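Local coordinates for protein beta-d-glucoside glucohydrolase (Hypocrea jecorina, PDB 3ZZ1) that probably hydrolyses terminal, non-reducing beta-D-glucosyl residues with release of beta-D-glucose, as a secreted family 3 beta-glucosidase of cellulose degradation, at residues L227-P230 with G231-T235; N278-P281 with T282-D286; I349-G353 with S354-I358; F669-R672 with R673-S677; W686-S690 with G691-I695. All coordinates share one frame; numbering follows the deposited sequence.

Interaction 1 (L227-P230 with G231-T235)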
loop_
_atom_site.group_PDB
_atom_site.type_symbol
_atom_site.label_atom_id
_atom_site.label_comp_id
_atom_site.label_asym_id
_atom_site.label_seq_id
_atom_site.Cartn_x
_atom_site.Cartn_y
_atom_site.Cartn_z
ATOM N N LEU A 227 -14.007 5.295 15.423
ATOM C CA LEU A 227 -14.098 5.240 13.958
ATOM C C LEU A 227 -15.433 4.676 13.466
ATOM O O LEU A 227 -15.697 4.660 12.262
ATOM C CB LEU A 227 -12.929 4.448 13.349
ATOM C CG LEU A 227 -11.484 4.924 13.541
ATOM C CD1 LEU A 227 -10.551 4.110 12.660
ATOM C CD2 LEU A 227 -11.347 6.400 13.231
ATOM N N GLY A 228 -16.267 4.211 14.396
ATOM C CA GLY A 228 -17.598 3.694 14.072
ATOM C C GLY A 228 -17.620 2.516 13.114
ATOM O O GLY A 228 -18.517 2.410 12.288
ATOM N N PHE A 229 -16.628 1.638 13.230
ATOM C CA PHE A 229 -16.499 0.449 12.381
ATOM C C PHE A 229 -17.580 -0.586 12.714
ATOM O O PHE A 229 -17.635 -1.082 13.841
ATOM C CB PHE A 229 -15.095 -0.155 12.550
ATOM C CG PHE A 229 -14.842 -1.390 11.727
ATOM C CD1 PHE A 229 -15.029 -1.384 10.343
ATOM C CD2 PHE A 229 -14.372 -2.553 12.335
ATOM C CE1 PHE A 229 -14.775 -2.523 9.590
ATOM C CE2 PHE A 229 -14.115 -3.691 11.588
ATOM C CZ PHE A 229 -14.316 -3.676 10.215
ATOM N N PRO A 230 -18.452 -0.899 11.738
ATOM C CA PRO A 230 -19.521 -1.866 11.987
ATOM C C PRO A 230 -19.163 -3.301 11.593
ATOM O O PRO A 230 -19.936 -4.218 11.871
ATOM C CB PRO A 230 -20.674 -1.346 11.107
ATOM C CG PRO A 230 -20.135 -0.070 10.424
ATOM C CD PRO A 230 -18.653 -0.212 10.455
ATOM N N GLY A 231 -18.006 -3.490 10.955
ATOM C CA GLY A 231 -17.565 -4.821 10.509
ATOM C C GLY A 231 -16.820 -5.625 11.562
ATOM O O GLY A 231 -16.880 -5.308 12.753
ATOM N N TYR A 232 -16.100 -6.656 11.122
ATOM C CA TYR A 232 -15.458 -7.590 12.051
ATOM C C TYR A 232 -13.934 -7.551 12.046
ATOM O O TYR A 232 -13.306 -7.305 11.010
ATOM C CB TYR A 232 -15.957 -9.027 11.830
ATOM C CG TYR A 232 -15.610 -9.644 10.484
ATOM C CD1 TYR A 232 -16.417 -9.424 9.366
ATOM C CD2 TYR A 232 -14.491 -10.467 10.336
ATOM C CE1 TYR A 232 -16.109 -9.990 8.131
ATOM C CE2 TYR A 232 -14.173 -11.041 9.100
ATOM C CZ TYR A 232 -14.993 -10.802 8.004
ATOM O OH TYR A 232 -14.695 -11.358 6.781
ATOM N N VAL A 233 -13.358 -7.806 13.220
ATOM C CA VAL A 233 -11.914 -7.879 13.398
ATOM C C VAL A 233 -11.464 -9.336 13.408
ATOM O O VAL A 233 -11.911 -10.134 14.243
ATOM C CB VAL A 233 -11.455 -7.205 14.719
ATOM C CG1 VAL A 233 -9.940 -7.327 14.893
ATOM C CG2 VAL A 233 -11.899 -5.738 14.772
ATOM N N MET A 234 -10.584 -9.673 12.471
ATOM C CA MET A 234 -9.942 -10.977 12.448
ATOM C C MET A 234 -8.498 -10.815 12.901
ATOM O O MET A 234 -7.938 -9.717 12.838
ATOM C CB MET A 234 -10.007 -11.598 11.045
ATOM C CG MET A 234 -8.966 -11.066 10.048
ATOM S SD MET A 234 -9.106 -11.807 8.404
ATOM C CE MET A 234 -10.611 -11.049 7.800
ATOM N N THR A 235 -7.908 -11.908 13.370
ATOM C CA THR A 235 -6.503 -11.920 13.755
ATOM C C THR A 235 -5.658 -12.144 12.516
ATOM O O THR A 235 -6.107 -12.783 11.561
ATOM C CB THR A 235 -6.178 -13.069 14.750
ATOM O OG1 THR A 235 -6.476 -14.331 14.139
ATOM C CG2 THR A 235 -6.972 -12.938 16.035
#
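Phe229 lays its ring over the backbone of Gly231, two residues further on, so a flat side chain meets a bare peptide as the chain turns. From CB, which points toward the following residues, CG stands anti to the backbone N (chi1 180°), beside the carbonyl carbon, and the ring is thereby carried along the path the chain is about to take. On one branch CD1 and then CE1 lie against the Gly231 nitrogen, CE1 at 3.6 Å from N. On the other, CD2 is 3.7 Å from Gly231 O, and CE2 comes to 3.3 Å from Gly231 C. CZ, at the tip, is 3.5 Å from Gly231 CA. The same CA makes a CH-pi contact, 3.8 Å from the ring centroid and 24° off the normal. A beta carbon on Gly231 would run into Phe229 CZ. This turn leads from helix 216-226 into strand 232-235, closing a beta-alpha-beta unit with the parallel strand 199-202 in the TIM-barrel-type N-terminal domain. At the ring edge, CE2 is 4.4 Å from Val233 CG2, and Tyr232 O lies in the ring plane. With an alanine in place of Phe229, the Gly231 peptide would probably lose its cover and a gap open beside Val233. Arg291 NH1, from helix 282-298, hydrogen-bonds both Phe229 O and Gly231 O.

Interaction 2 (N278-P281 with T282-D286)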
loop_
_atom_site.group_PDB
_atom_site.type_symbol
_atom_site.label_atom_id
_atom_site.label_comp_id
_atom_site.label_asym_id
_atom_site.label_seq_id
_atom_site.Cartn_x
_atom_site.Cartn_y
_atom_site.Cartn_z
ATOM N N ASN A 278 -19.223 -18.594 31.742
ATOM C CA ASN A 278 -19.514 -17.171 31.969
ATOM C C ASN A 278 -18.295 -16.236 31.971
ATOM O O ASN A 278 -18.316 -15.183 32.605
ATOM C CB ASN A 278 -20.342 -16.990 33.256
ATOM C CG ASN A 278 -21.561 -17.899 33.305
ATOM O OD1 ASN A 278 -21.760 -18.640 34.274
ATOM N ND2 ASN A 278 -22.375 -17.856 32.262
ATOM N N GLN A 279 -17.237 -16.630 31.263
ATOM C CA GLN A 279 -16.043 -15.793 31.117
ATOM C C GLN A 279 -16.171 -14.808 29.959
ATOM O O GLN A 279 -15.615 -13.709 30.007
ATOM C CB GLN A 279 -14.784 -16.651 30.973
ATOM C CG GLN A 279 -14.416 -17.413 32.238
ATOM C CD GLN A 279 -14.494 -16.542 33.479
ATOM O OE1 GLN A 279 -15.437 -16.646 34.269
ATOM N NE2 GLN A 279 -13.517 -15.669 33.650
ATOM N N VAL A 280 -16.907 -15.212 28.926
ATOM C CA VAL A 280 -17.286 -14.320 27.835
ATOM C C VAL A 280 -18.810 -14.281 27.757
ATOM O O VAL A 280 -19.446 -15.323 27.563
ATOM C CB VAL A 280 -16.695 -14.773 26.470
ATOM C CG1 VAL A 280 -17.175 -13.865 25.342
ATOM C CG2 VAL A 280 -15.172 -14.790 26.522
ATOM N N PRO A 281 -19.403 -13.084 27.917
ATOM C CA PRO A 281 -20.856 -12.964 27.820
ATOM C C PRO A 281 -21.354 -13.328 26.422
ATOM O O PRO A 281 -20.649 -13.098 25.429
ATOM C CB PRO A 281 -21.112 -11.482 28.113
ATOM C CG PRO A 281 -19.819 -10.798 27.798
ATOM C CD PRO A 281 -18.757 -11.784 28.172
ATOM N N THR A 282 -22.547 -13.910 26.354
ATOM C CA THR A 282 -23.162 -14.268 25.080
ATOM C C THR A 282 -23.350 -13.040 24.186
ATOM O O THR A 282 -23.233 -13.137 22.964
ATOM C CB THR A 282 -24.521 -14.944 25.286
ATOM O OG1 THR A 282 -25.288 -14.177 26.220
ATOM C CG2 THR A 282 -24.345 -16.349 25.819
ATOM N N SER A 283 -23.630 -11.893 24.804
ATOM C CA SER A 283 -23.797 -10.632 24.076
ATOM C C SER A 283 -22.574 -10.295 23.222
ATOM O O SER A 283 -22.713 -9.796 22.108
ATOM C CB SER A 283 -24.084 -9.486 25.048
ATOM O OG SER A 283 -22.986 -9.283 25.925
ATOM N N ARG A 284 -21.384 -10.566 23.757
ATOM C CA ARG A 284 -20.138 -10.341 23.027
ATOM C C ARG A 284 -20.044 -11.218 21.776
ATOM O O ARG A 284 -19.710 -10.720 20.701
ATOM C CB ARG A 284 -18.926 -10.552 23.939
ATOM C CG ARG A 284 -17.573 -10.174 23.333
ATOM C CD ARG A 284 -17.464 -8.686 22.937
ATOM N NE ARG A 284 -17.883 -8.445 21.558
ATOM C CZ ARG A 284 -17.126 -8.670 20.483
ATOM N NH1 ARG A 284 -15.893 -9.148 20.615
ATOM N NH2 ARG A 284 -17.603 -8.419 19.271
ATOM N N VAL A 285 -20.344 -12.508 21.925
ATOM C CA VAL A 285 -20.366 -13.453 20.802
ATOM C C VAL A 285 -21.469 -13.090 19.806
ATOM O O VAL A 285 -21.263 -13.159 18.595
ATOM C CB VAL A 285 -20.502 -14.926 21.289
ATOM C CG1 VAL A 285 -20.775 -15.880 20.126
ATOM C CG2 VAL A 285 -19.242 -15.355 22.045
ATOM N N ASP A 286 -22.630 -12.691 20.321
ATOM C CA ASP A 286 -23.713 -12.192 19.478
ATOM C C ASP A 286 -23.274 -10.988 18.639
ATOM O O ASP A 286 -23.670 -10.864 17.474
ATOM C CB ASP A 286 -24.939 -11.841 20.324
ATOM C CG ASP A 286 -25.830 -13.048 20.606
ATOM O OD1 ASP A 286 -25.532 -14.174 20.136
ATOM O OD2 ASP A 286 -26.845 -12.861 21.295
#
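Pro281 and Arg284 are joined at the start of a helix, where the backbone bond from Arg284 N to Pro281 O spans 3.1 Å but is weak, its angle at the hydrogen only 129°. Pro281 holds the N-cap position, and its side chain has no polar group with which to cap the first turn. From the next residue on, Asp286 N bonds Thr282 O at 2.7 Å, the i to i+4 spacing of an alpha-helix. The remaining contacts are van der Waals, mostly between carbons. Val280 CG1, anti to the backbone N (chi1 177°), reaches into the helix start and touches Arg284 CB at 4.0 Å and Val285 CG2 at 4.2 Å, the two valines crossing at about a right angle. In the proline ring, Pro281 CG lies against Arg284 CB, also at 4.0 Å. Pro281 CB is 3.6 Å from Ser283 OG. Only the aliphatic root of Arg284 belongs to this packing. Bends at its second and third torsions lead the guanidinium away from the turn, where NH2 forms salt bridges with Asp252 and Asp287 and NH1 bonds the carbonyls of Ala247 and Leu251. Before the turn, Asn278, with positive phi, is the C-prime residue of the Schellman motif that ends helix 269-276. The segment 278-286 thus links helix 269-276 to helix 282-298, with Val280 packed on Ala274 of the former and on Ala247 and Asn248 of helix 244-249, while Val285 rests on Val275.

Interaction 3 (I349-G353 with S354-I358)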
loop_
_atom_site.group_PDB
_atom_site.type_symbol
_atom_site.label_atom_id
_atom_site.label_comp_id
_atom_site.label_asym_id
_atom_site.label_seq_id
_atom_site.Cartn_x
_atom_site.Cartn_y
_atom_site.Cartn_z
ATOM N N ILE A 349 22.620 -1.013 -28.276
ATOM C CA ILE A 349 22.235 -0.940 -26.868
ATOM C C ILE A 349 22.880 -2.101 -26.117
ATOM O O ILE A 349 22.816 -3.244 -26.571
ATOM C CB ILE A 349 20.689 -1.005 -26.690
ATOM C CG1 ILE A 349 20.034 0.300 -27.158
ATOM C CG2 ILE A 349 20.312 -1.288 -25.229
ATOM C CD1 ILE A 349 18.506 0.269 -27.201
ATOM N N ALA A 350 23.502 -1.805 -24.979
ATOM C CA ALA A 350 23.911 -2.848 -24.043
ATOM C C ALA A 350 22.878 -2.986 -22.919
ATOM O O ALA A 350 22.411 -1.992 -22.360
ATOM C CB ALA A 350 25.284 -2.558 -23.472
ATOM N N VAL A 351 22.519 -4.227 -22.609
ATOM C CA VAL A 351 21.612 -4.525 -21.511
ATOM C C VAL A 351 22.400 -5.365 -20.515
ATOM O O VAL A 351 22.926 -6.420 -20.864
ATOM C CB VAL A 351 20.329 -5.254 -22.000
ATOM C CG1 VAL A 351 19.455 -5.666 -20.827
ATOM C CG2 VAL A 351 19.534 -4.357 -22.952
ATOM N N VAL A 352 22.495 -4.877 -19.284
ATOM C CA VAL A 352 23.417 -5.441 -18.299
ATOM C C VAL A 352 22.728 -5.657 -16.955
ATOM O O VAL A 352 22.061 -4.757 -16.435
ATOM C CB VAL A 352 24.664 -4.530 -18.118
ATOM C CG1 VAL A 352 25.568 -5.044 -16.997
ATOM C CG2 VAL A 352 25.452 -4.412 -19.422
ATOM N N GLY A 353 22.898 -6.854 -16.399
ATOM C CA GLY A 353 22.365 -7.178 -15.075
ATOM C C GLY A 353 21.484 -8.413 -15.079
ATOM O O GLY A 353 20.711 -8.631 -16.010
ATOM N N SER A 354 21.599 -9.228 -14.035
ATOM C CA SER A 354 20.766 -10.421 -13.909
ATOM C C SER A 354 19.283 -10.063 -13.830
ATOM O O SER A 354 18.437 -10.852 -14.243
ATOM C CB SER A 354 21.168 -11.228 -12.683
ATOM O OG SER A 354 20.932 -10.485 -11.502
ATOM N N ALA A 355 18.985 -8.872 -13.308
ATOM C CA ALA A 355 17.606 -8.377 -13.171
ATOM C C ALA A 355 16.955 -7.975 -14.502
ATOM O O ALA A 355 15.779 -7.608 -14.539
ATOM C CB ALA A 355 17.558 -7.216 -12.189
ATOM N N ALA A 356 17.722 -8.042 -15.587
ATOM C CA ALA A 356 17.193 -7.788 -16.925
ATOM C C ALA A 356 16.407 -8.977 -17.489
ATOM O O ALA A 356 15.486 -8.788 -18.287
ATOM C CB ALA A 356 18.322 -7.397 -17.871
ATOM N N ILE A 357 16.756 -10.193 -17.064
ATOM C CA ILE A 357 16.167 -11.415 -17.640
ATOM C C ILE A 357 15.259 -12.225 -16.702
ATOM O O ILE A 357 15.207 -11.979 -15.499
ATOM C CB ILE A 357 17.257 -12.361 -18.215
ATOM C CG1 ILE A 357 18.196 -12.847 -17.098
ATOM C CG2 ILE A 357 18.014 -11.674 -19.353
ATOM C CD1 ILE A 357 18.914 -14.152 -17.419
ATOM N N ILE A 358 14.557 -13.199 -17.277
ATOM C CA ILE A 358 13.736 -14.148 -16.521
ATOM C C ILE A 358 14.621 -14.987 -15.591
ATOM O O ILE A 358 15.625 -15.555 -16.024
ATOM C CB ILE A 358 12.934 -15.087 -17.471
ATOM C CG1 ILE A 358 11.896 -14.307 -18.298
ATOM C CG2 ILE A 358 12.278 -16.236 -16.698
ATOM C CD1 ILE A 358 10.746 -13.709 -17.496
#
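Val351 and Ala356 meet methyl to methyl where a strand gives way to a short 3-10 turn. Along strand 348-352, Val351 directs its CB toward the turn, and with CG1 anti to the backbone N (chi1 175°) that methyl comes to 3.6 Å from Ala356 CB. The next residue, Val352, faces the other way. Gly353, just past the strand, has positive phi, and a beta carbon there would be jammed against the carbonyl oxygen of the residue before. Its own oxygen accepts Ala356 N at 3.1 Å with a fairly straight N-H line of 159°, though the donor stands well above the carbonyl plane, 59° out of it. The same oxygen lies 3.3 Å from Ala356 CB, so Ala356 sits against it with both its N-H and its methyl. Ser354, first residue of the turn, sends its OG to Asp416. The strand runs between the parallel strands 430-437 and 409-413 of the family 3 C-terminal domain, where Val351 also packs on Val410, Leu412 and Ile399, and Ala356 on Phe434. One backbone bond and one small apolar contact join the two segments without any charge, which suggests that the turn rests mainly on that bond and on angles that suit glycine, with the methyl contact closing its inner side.

Interaction 4 (F669-R672 with R673-S677)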
loop_
_atom_site.group_PDB
_atom_site.type_symbol
_atom_site.label_atom_id
_atom_site.label_comp_id
_atom_site.label_asym_id
_atom_site.label_seq_id
_atom_site.Cartn_x
_atom_site.Cartn_y
_atom_site.Cartn_z
ATOM N N PHE A 669 -8.579 20.246 -5.649
ATOM C CA PHE A 669 -8.355 19.550 -4.391
ATOM C C PHE A 669 -9.501 19.827 -3.431
ATOM O O PHE A 669 -9.664 20.947 -2.950
ATOM C CB PHE A 669 -7.019 19.962 -3.756
ATOM C CG PHE A 669 -5.865 19.990 -4.723
ATOM C CD1 PHE A 669 -5.273 18.807 -5.161
ATOM C CD2 PHE A 669 -5.374 21.202 -5.200
ATOM C CE1 PHE A 669 -4.203 18.837 -6.058
ATOM C CE2 PHE A 669 -4.311 21.242 -6.099
ATOM C CZ PHE A 669 -3.723 20.057 -6.527
ATOM N N ASN A 670 -10.301 18.799 -3.172
ATOM C CA ASN A 670 -11.385 18.892 -2.202
ATOM C C ASN A 670 -10.886 18.600 -0.797
ATOM O O ASN A 670 -10.276 17.551 -0.543
ATOM C CB ASN A 670 -12.537 17.957 -2.584
ATOM C CG ASN A 670 -13.205 18.367 -3.884
ATOM O OD1 ASN A 670 -13.386 19.555 -4.147
ATOM N ND2 ASN A 670 -13.564 17.385 -4.709
ATOM N N ILE A 671 -11.149 19.538 0.110
ATOM C CA ILE A 671 -10.642 19.456 1.472
ATOM C C ILE A 671 -11.740 19.072 2.459
ATOM O O ILE A 671 -12.705 19.816 2.652
ATOM C CB ILE A 671 -9.955 20.774 1.894
ATOM C CG1 ILE A 671 -8.754 21.053 0.979
ATOM C CG2 ILE A 671 -9.534 20.721 3.362
ATOM C CD1 ILE A 671 -8.053 22.359 1.258
ATOM N N ARG A 672 -11.585 17.896 3.065
ATOM C CA ARG A 672 -12.509 17.404 4.079
ATOM C C ARG A 672 -12.185 18.080 5.402
ATOM O O ARG A 672 -11.070 18.589 5.589
ATOM C CB ARG A 672 -12.390 15.883 4.230
ATOM C CG ARG A 672 -12.560 15.097 2.922
ATOM C CD ARG A 672 -12.062 13.660 3.047
ATOM N NE ARG A 672 -10.654 13.593 3.437
ATOM C CZ ARG A 672 -9.907 12.489 3.435
ATOM N NH1 ARG A 672 -10.414 11.326 3.059
ATOM N NH2 ARG A 672 -8.636 12.551 3.816
ATOM N N ARG A 673 -13.143 18.078 6.326
ATOM C CA ARG A 673 -12.908 18.670 7.634
ATOM C C ARG A 673 -11.663 18.095 8.323
ATOM O O ARG A 673 -10.876 18.844 8.916
ATOM C CB ARG A 673 -14.122 18.539 8.552
ATOM C CG ARG A 673 -13.892 19.251 9.875
ATOM C CD ARG A 673 -15.037 19.128 10.851
ATOM N NE ARG A 673 -14.732 19.903 12.056
ATOM C CZ ARG A 673 -14.884 21.219 12.155
ATOM N NH1 ARG A 673 -15.353 21.920 11.130
ATOM N NH2 ARG A 673 -14.569 21.836 13.281
ATOM N N ARG A 674 -11.488 16.776 8.234
ATOM C CA ARG A 674 -10.342 16.103 8.861
ATOM C C ARG A 674 -8.990 16.537 8.271
ATOM O O ARG A 674 -7.961 16.465 8.948
ATOM C CB ARG A 674 -10.507 14.575 8.818
ATOM C CG ARG A 674 -10.351 13.944 7.436
ATOM C CD ARG A 674 -10.918 12.530 7.401
ATOM N NE ARG A 674 -10.126 11.580 8.180
ATOM C CZ ARG A 674 -9.263 10.701 7.670
ATOM N NH1 ARG A 674 -9.052 10.626 6.355
ATOM N NH2 ARG A 674 -8.606 9.884 8.484
ATOM N N ASP A 675 -9.002 17.003 7.022
ATOM C CA ASP A 675 -7.785 17.486 6.359
ATOM C C ASP A 675 -7.261 18.792 6.960
ATOM O O ASP A 675 -6.129 19.187 6.690
ATOM C CB ASP A 675 -8.006 17.638 4.847
ATOM C CG ASP A 675 -8.349 16.317 4.166
ATOM O OD1 ASP A 675 -7.804 15.260 4.567
ATOM O OD2 ASP A 675 -9.169 16.338 3.224
ATOM N N LEU A 676 -8.088 19.448 7.772
ATOM C CA LEU A 676 -7.689 20.654 8.508
ATOM C C LEU A 676 -7.657 20.420 10.025
ATOM O O LEU A 676 -7.546 21.370 10.808
ATOM C CB LEU A 676 -8.631 21.825 8.179
ATOM C CG LEU A 676 -8.773 22.265 6.714
ATOM C CD1 LEU A 676 -9.844 23.337 6.576
ATOM C CD2 LEU A 676 -7.449 22.769 6.157
ATOM N N SER A 677 -7.749 19.155 10.430
ATOM C CA SER A 677 -7.844 18.786 11.845
ATOM C C SER A 677 -6.586 18.116 12.400
ATOM O O SER A 677 -5.801 17.525 11.659
ATOM C CB SER A 677 -9.047 17.862 12.075
ATOM O OG SER A 677 -10.253 18.467 11.641
HETATM O O HOH W 1 -9.303 15.361 0.752
#
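Arg672 grips the carboxylate of Asp675 side-on, three residues along the chain, in a salt bridge of two bonds. NH2 meets Asp675 OD1 at 2.9 Å, in the guanidinium plane and on the syn lone pair, while NE reaches OD2 at 3.1 Å, this oxygen lying somewhat out of that plane. The two flat groups are therefore not coplanar but 33° apart. A bend at the third torsion of Arg672 folds its guanidinium back toward the carboxylate. The backbone joins in: Arg672 N donates to the side-chain oxygen Asp675 OD2 at 2.9 Å, from the same face as NE, and Asp675 N returns a bond to Arg672 O at 3.0 Å. A water also donates to OD2 and to Asn670 O, so the buried oxygen has three donors. Arg674 lies alongside Arg672, its NH1 over one face of the Arg672 guanidinium, 3.2 Å from Arg672 NH2, the two planes 76° apart. Both arginines gather round Asp191, each with a salt bridge to it, and Arg674 makes a cation-pi contact with Trp187. A leucine in place of Arg672 would probably leave the Asp675 carboxylate without its paired charge and Asp191 with one partner fewer. The apolar contact is Ile671 CG2 with Leu676 CG at 3.8 Å, the side chains crossing at about a right angle. This is a short 3-10 turn of the fibronectin type III-like domain, leading from strand 664-672 to strand 678-680, with Arg672 and Arg674 bridging to Asp191 on helix 178-194 of the N-terminal domain.

Interaction 5 (W686-S690 with G691-I695)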
loop_
_atom_site.group_PDB
_atom_site.type_symbol
_atom_site.label_atom_id
_atom_site.label_comp_id
_atom_site.label_asym_id
_atom_site.label_seq_id
_atom_site.Cartn_x
_atom_site.Cartn_y
_atom_site.Cartn_z
ATOM N N TRP A 686 -11.180 15.122 17.001
ATOM C CA TRP A 686 -10.523 15.829 15.912
ATOM C C TRP A 686 -10.941 17.286 15.958
ATOM O O TRP A 686 -12.135 17.600 16.005
ATOM C CB TRP A 686 -10.899 15.213 14.572
ATOM C CG TRP A 686 -10.203 13.918 14.301
ATOM C CD1 TRP A 686 -10.697 12.662 14.502
ATOM C CD2 TRP A 686 -8.881 13.752 13.781
ATOM N NE1 TRP A 686 -9.766 11.724 14.135
ATOM C CE2 TRP A 686 -8.642 12.365 13.687
ATOM C CE3 TRP A 686 -7.877 14.641 13.375
ATOM C CZ2 TRP A 686 -7.439 11.844 13.207
ATOM C CZ3 TRP A 686 -6.683 14.126 12.901
ATOM C CH2 TRP A 686 -6.474 12.739 12.820
ATOM N N VAL A 687 -9.952 18.172 15.959
ATOM C CA VAL A 687 -10.194 19.595 16.138
ATOM C C VAL A 687 -9.576 20.379 14.985
ATOM O O VAL A 687 -8.437 20.120 14.592
ATOM C CB VAL A 687 -9.622 20.092 17.500
ATOM C CG1 VAL A 687 -9.836 21.606 17.685
ATOM C CG2 VAL A 687 -10.245 19.309 18.670
ATOM N N VAL A 688 -10.343 21.318 14.438
ATOM C CA VAL A 688 -9.818 22.295 13.492
ATOM C C VAL A 688 -9.392 23.531 14.275
ATOM O O VAL A 688 -10.234 24.207 14.871
ATOM C CB VAL A 688 -10.869 22.706 12.431
ATOM C CG1 VAL A 688 -10.297 23.770 11.499
ATOM C CG2 VAL A 688 -11.340 21.494 11.630
ATOM N N PRO A 689 -8.082 23.834 14.285
ATOM C CA PRO A 689 -7.631 25.052 14.963
ATOM C C PRO A 689 -8.017 26.303 14.183
ATOM O O PRO A 689 -8.140 26.248 12.957
ATOM C CB PRO A 689 -6.108 24.902 14.977
ATOM C CG PRO A 689 -5.807 24.045 13.788
ATOM C CD PRO A 689 -6.966 23.103 13.652
ATOM N N SER A 690 -8.230 27.408 14.893
ATOM C CA SER A 690 -8.468 28.687 14.240
ATOM C C SER A 690 -7.135 29.263 13.767
ATOM O O SER A 690 -6.068 28.876 14.257
ATOM C CB SER A 690 -9.188 29.661 15.177
ATOM O OG SER A 690 -8.353 30.070 16.242
ATOM N N GLY A 691 -7.199 30.173 12.800
ATOM C CA GLY A 691 -6.004 30.797 12.263
ATOM C C GLY A 691 -5.853 30.616 10.767
ATOM O O GLY A 691 -6.763 30.120 10.091
ATOM N N SER A 692 -4.692 31.024 10.259
ATOM C CA SER A 692 -4.384 30.968 8.841
ATOM C C SER A 692 -3.568 29.716 8.511
ATOM O O SER A 692 -2.459 29.521 9.028
ATOM C CB SER A 692 -3.630 32.233 8.418
ATOM O OG SER A 692 -3.488 32.288 7.011
ATOM N N PHE A 693 -4.147 28.864 7.668
ATOM C CA PHE A 693 -3.497 27.655 7.180
ATOM C C PHE A 693 -2.689 27.992 5.940
ATOM O O PHE A 693 -3.200 28.629 5.017
ATOM C CB PHE A 693 -4.540 26.601 6.796
ATOM C CG PHE A 693 -5.205 25.922 7.965
ATOM C CD1 PHE A 693 -6.205 26.559 8.691
ATOM C CD2 PHE A 693 -4.863 24.619 8.307
ATOM C CE1 PHE A 693 -6.831 25.915 9.764
ATOM C CE2 PHE A 693 -5.489 23.968 9.371
ATOM C CZ PHE A 693 -6.471 24.621 10.099
ATOM N N GLY A 694 -1.433 27.563 5.909
ATOM C CA GLY A 694 -0.608 27.710 4.712
ATOM C C GLY A 694 -1.063 26.758 3.618
ATOM O O GLY A 694 -1.230 25.558 3.856
ATOM N N ILE A 695 -1.278 27.296 2.421
ATOM C CA ILE A 695 -1.670 26.488 1.268
ATOM C C ILE A 695 -0.521 26.471 0.263
ATOM O O ILE A 695 -0.107 27.517 -0.237
ATOM C CB ILE A 695 -2.981 27.017 0.626
ATOM C CG1 ILE A 695 -4.127 27.026 1.656
ATOM C CG2 ILE A 695 -3.350 26.226 -0.635
ATOM C CD1 ILE A 695 -4.444 25.668 2.287
#
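Phe693 brings the tip of its ring to Pro689, and the two side chains cross at about a right angle. CZ of the phenylalanine is 3.8 Å from Pro689 CG and 3.9 Å from Pro689 CD. The proline's carbonyl comes in at the ring edge, close to its plane, with Pro689 O 3.5 Å from Phe693 CE1, where the slightly positive ring hydrogens probably suit the oxygen. CG of Phe693 stands anti to its carbonyl carbon (chi1 -74°), which swings the ring back along the preceding chain. Val688 meets the same tip from another direction: its CG1, anti to the backbone N, lies 4.2 Å from Phe693 CZ, again with the side chains nearly perpendicular. In the fibronectin type III-like domain this is where strand 685-688 passes into strand 691-698. The two belong to different sheets and share no backbone hydrogen bond across the bend, so the chain arches from one sheet to the other and does not form a hairpin. Gly691 takes the turn with phi 123°, at which a beta carbon would collide with Ser690 O. From here on, Gly691 and Phe693 pair by backbone bonds with Val712 and Leu710 of strand 704-712. The Phe693 ring also meets Tyr639 edge-to-face, packing besides on Ile637 and Pro640, while Val688 lies on Val712 and Pro689 on Tyr678.

Interactions 1 and 2 belong to the TIM-barrel-type domain, their centres about 17 Å apart: the first is buried at the entry to a barrel strand, the second is partly exposed on the helical rim. Helix 282-298 starts in interaction 2 and, through Arg291, also reaches interaction 1. Interaction 3 stands alone in the C-terminal alpha/beta domain, about 46 Å from interaction 1 between centres, and is buried but small. Interactions 4 and 5 share the fibronectin type III-like domain and touch, with Ser677 OG 3.2 Å from Val688 CG2. Charge governs interaction 4, at the border with the N-terminal domain, whereas ring packing dominates 1 and 5, and backbone turns accompany small apolar contacts in 2 and 3.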